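Local atomic coordinates of Low molecular weight phosphotyrosine protein phosphatase 1 (Drosophila melanogaster, PDB entry 7CUY), a protein that probably removes phosphate from tyrosine-phosphorylated proteins and from small aryl and acyl phosphates, as a cytoplasmic low molecular weight phosphatase. Residues 38-44 and 68-73. Residues are numbered along the deposited sequence; the frame is centred on the assembly and turned at random.
Sequences DSAAIGG and HIVRQI
R71 lies across A40, and its guanidinium reaches D38 in a salt bridge, NH2 donating to D38 OD2 over 3.0 Å. OD2 lies in the guanidinium plane but is approached on its anti side, 32° out of the carboxylate plane. R71 NE makes a second, weak bond to the same oxygen, and a water that donates to D38 OD1 also accepts a weak bond from R71 NE. CG of R71 sits between its backbone N and carbonyl carbon (chi1 87°), and the extended chain brings the flat group alongside the strand, one guanidinium face resting on A40 CB, 4.0 Å from its plane. D77 forms a salt bridge with R71 NH1, giving the guanidinium a second carboxylate.

Strand 35-41 is an outermost strand of the four-stranded parallel sheet, its other side bonded to strand 3-9. Along this edge the loop after helix 53-61 adds a single bridge between A41 and Q72: A41 N donates to R71 O, and I73 N to A41 O at 2.7 Å. The bridge lies close to the P-loop (CX5R, C9 to R15), the A41 side chain being about 6 Å from that of C9, the probable nucleophile.

Past the strand end, Q72 extends fully from a CG anti to its backbone N (chi1 -155°). Its NE2 gives I42 O a nearly straight bond of 2.6 Å, within the amide plane but tilted out of the carbonyl plane. Farther back, S39 OG sits 3.2 Å above one face of the H68 ring, towards its rim; N12 binds H68 NE2 and S39 OG, and E20 also holds the hydroxyl.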
ATOM      1  N   ASP A  38      -2.194  -7.621   1.260  1.00 21.13           N
ATOM      2  CA  ASP A  38      -2.813  -7.202   2.513  1.00 18.13           C
ATOM      3  C   ASP A  38      -2.344  -5.779   2.765  1.00 18.82           C
ATOM      4  O   ASP A  38      -1.483  -5.269   2.039  1.00 20.52           O
ATOM      5  CB  ASP A  38      -2.435  -8.166   3.642  1.00 15.73           C
ATOM      6  CG  ASP A  38      -3.282  -7.986   4.920  1.00 25.44           C
ATOM      7  OD1 ASP A  38      -4.425  -7.477   4.852  1.00 22.28           O
ATOM      8  OD2 ASP A  38      -2.796  -8.400   6.008  1.00 25.36           O
ATOM      9  N   SER A  39      -2.920  -5.106   3.764  1.00 14.38           N
ATOM     10  CA  SER A  39      -2.391  -3.803   4.165  1.00 20.43           C
ATOM     11  C   SER A  39      -2.491  -3.654   5.681  1.00 20.62           C
ATOM     12  O   SER A  39      -3.268  -4.354   6.331  1.00 20.51           O
ATOM     13  CB  SER A  39      -3.113  -2.641   3.456  1.00 17.29           C
ATOM     14  OG  SER A  39      -4.482  -2.585   3.828  1.00 19.84           O
ATOM     15  N   ALA A  40      -1.682  -2.759   6.253  1.00 15.40           N
ATOM     16  CA  ALA A  40      -1.774  -2.521   7.694  1.00 19.65           C
ATOM     17  C   ALA A  40      -1.170  -1.164   8.047  1.00 20.03           C
ATOM     18  O   ALA A  40      -0.581  -0.480   7.202  1.00 17.69           O
ATOM     19  CB  ALA A  40      -1.100  -3.646   8.490  1.00 17.54           C
ATOM     20  N   ALA A  41      -1.301  -0.804   9.330  1.00 18.68           N
ATOM     21  CA  ALA A  41      -0.992   0.525   9.850  1.00 21.25           C
ATOM     22  C   ALA A  41       0.236   0.487  10.749  1.00 22.91           C
ATOM     23  O   ALA A  41       0.411  -0.467  11.513  1.00 19.75           O
ATOM     24  CB  ALA A  41      -2.167   1.083  10.663  1.00 20.63           C
ATOM     25  N   ILE A  42       1.081   1.529  10.647  1.00 21.29           N
ATOM     26  CA  ILE A  42       2.100   1.782  11.675  1.00 23.37           C
ATOM     27  C   ILE A  42       1.422   2.069  13.009  1.00 23.14           C
ATOM     28  O   ILE A  42       1.665   1.386  14.012  1.00 24.68           O
ATOM     29  CB  ILE A  42       3.029   2.954  11.280  1.00 21.97           C
ATOM     30  CG1 ILE A  42       3.789   2.720   9.966  1.00 20.39           C
ATOM     31  CG2 ILE A  42       4.051   3.261  12.409  1.00 22.89           C
ATOM     32  CD1 ILE A  42       4.830   1.631  10.025  1.00 20.85           C
ATOM     33  N   GLY A  43       0.554   3.103  13.037  1.00 20.05           N
ATOM     34  CA  GLY A  43      -0.101   3.512  14.267  1.00 24.00           C
ATOM     35  C   GLY A  43      -1.472   2.863  14.480  1.00 27.62           C
ATOM     36  O   GLY A  43      -2.099   2.350  13.545  1.00 21.82           O
ATOM     37  N   GLY A  44      -1.944   2.917  15.726  1.00 25.55           N
ATOM     38  CA  GLY A  44      -3.105   2.162  16.155  1.00 27.05           C
ATOM     39  C   GLY A  44      -4.414   2.910  16.262  1.00 26.60           C
ATOM     40  O   GLY A  44      -5.415   2.301  16.656  1.00 26.46           O
ATOM     41  N   HIS A  68     -11.949  -3.377   3.553  1.00 37.49           N
ATOM     42  CA  HIS A  68     -10.846  -3.706   4.428  1.00 34.94           C
ATOM     43  C   HIS A  68     -11.107  -3.148   5.828  1.00 32.09           C
ATOM     44  O   HIS A  68     -11.763  -2.116   6.000  1.00 33.46           O
ATOM     45  CB  HIS A  68      -9.554  -3.182   3.780  1.00 31.68           C
ATOM     46  CG  HIS A  68      -8.506  -2.724   4.737  1.00 34.01           C
ATOM     47  ND1 HIS A  68      -7.554  -3.576   5.265  1.00 33.65           N
ATOM     48  CD2 HIS A  68      -8.234  -1.491   5.233  1.00 32.46           C
ATOM     49  CE1 HIS A  68      -6.752  -2.887   6.060  1.00 28.20           C
ATOM     50  NE2 HIS A  68      -7.145  -1.621   6.060  1.00 28.82           N
ATOM     51  N   ILE A  69     -10.634  -3.875   6.835  1.00 29.94           N
ATOM     52  CA  ILE A  69     -10.691  -3.441   8.228  1.00 27.28           C
ATOM     53  C   ILE A  69      -9.277  -3.117   8.686  1.00 26.75           C
ATOM     54  O   ILE A  69      -8.369  -3.943   8.531  1.00 25.66           O
ATOM     55  CB  ILE A  69     -11.304  -4.517   9.141  1.00 30.23           C
ATOM     56  CG1 ILE A  69     -12.680  -4.958   8.635  1.00 35.63           C
ATOM     57  CG2 ILE A  69     -11.422  -3.979  10.565  1.00 27.61           C
ATOM     58  CD1 ILE A  69     -13.445  -5.794   9.639  1.00 35.71           C
ATOM     59  N   VAL A  70      -9.102  -1.938   9.289  1.00 23.85           N
ATOM     60  CA  VAL A  70      -7.781  -1.478   9.714  1.00 23.95           C
ATOM     61  C   VAL A  70      -7.202  -2.402  10.774  1.00 23.91           C
ATOM     62  O   VAL A  70      -7.800  -2.616  11.836  1.00 26.41           O
ATOM     63  CB  VAL A  70      -7.852  -0.040  10.242  1.00 26.13           C
ATOM     64  CG1 VAL A  70      -6.503   0.374  10.827  1.00 23.61           C
ATOM     65  CG2 VAL A  70      -8.287   0.918   9.140  1.00 24.13           C
ATOM     66  N   ARG A  71      -6.010  -2.919  10.512  1.00 21.68           N
ATOM     67  CA  ARG A  71      -5.220  -3.583  11.531  1.00 21.06           C
ATOM     68  C   ARG A  71      -3.839  -2.948  11.573  1.00 23.91           C
ATOM     69  O   ARG A  71      -3.398  -2.280  10.622  1.00 21.06           O
ATOM     70  CB  ARG A  71      -5.103  -5.098  11.280  1.00 21.63           C
ATOM     71  CG  ARG A  71      -3.951  -5.494  10.360  1.00 22.12           C
ATOM     72  CD  ARG A  71      -3.775  -7.005  10.287  1.00 25.15           C
ATOM     73  NE  ARG A  71      -2.903  -7.421   9.186  1.00 26.43           N
ATOM     74  CZ  ARG A  71      -1.577  -7.530   9.270  1.00 27.25           C
ATOM     75  NH1 ARG A  71      -0.940  -7.255  10.408  1.00 23.94           N
ATOM     76  NH2 ARG A  71      -0.879  -7.914   8.205  1.00 23.62           N
ATOM     77  N   GLN A  72      -3.152  -3.162  12.693  1.00 22.26           N
ATOM     78  CA  GLN A  72      -1.820  -2.620  12.883  1.00 21.84           C
ATOM     79  C   GLN A  72      -0.776  -3.660  12.505  1.00 24.06           C
ATOM     80  O   GLN A  72      -0.974  -4.866  12.705  1.00 22.80           O
ATOM     81  CB  GLN A  72      -1.618  -2.159  14.325  1.00 22.57           C
ATOM     82  CG  GLN A  72      -0.577  -1.090  14.463  1.00 22.76           C
ATOM     83  CD  GLN A  72      -0.390  -0.668  15.893  1.00 28.38           C
ATOM     84  OE1 GLN A  72      -1.051  -1.195  16.793  1.00 23.34           O
ATOM     85  NE2 GLN A  72       0.505   0.289  16.120  1.00 24.18           N
ATOM     86  N   ILE A  73       0.334  -3.182  11.939  1.00 21.25           N
ATOM     87  CA  ILE A  73       1.431  -4.068  11.592  1.00 21.04           C
ATOM     88  C   ILE A  73       1.927  -4.774  12.854  1.00 26.13           C
ATOM     89  O   ILE A  73       1.869  -4.232  13.969  1.00 24.95           O
ATOM     90  CB  ILE A  73       2.549  -3.259  10.909  1.00 20.84           C
ATOM     91  CG1 ILE A  73       3.659  -4.162  10.358  1.00 20.46           C
ATOM     92  CG2 ILE A  73       3.150  -2.234  11.870  1.00 23.47           C
ATOM     93  CD1 ILE A  73       4.685  -3.401   9.485  1.00 16.50           C
TER
HETATM   94  O   HOH W   1      -5.674  -7.125   7.358  1.00 29.62           O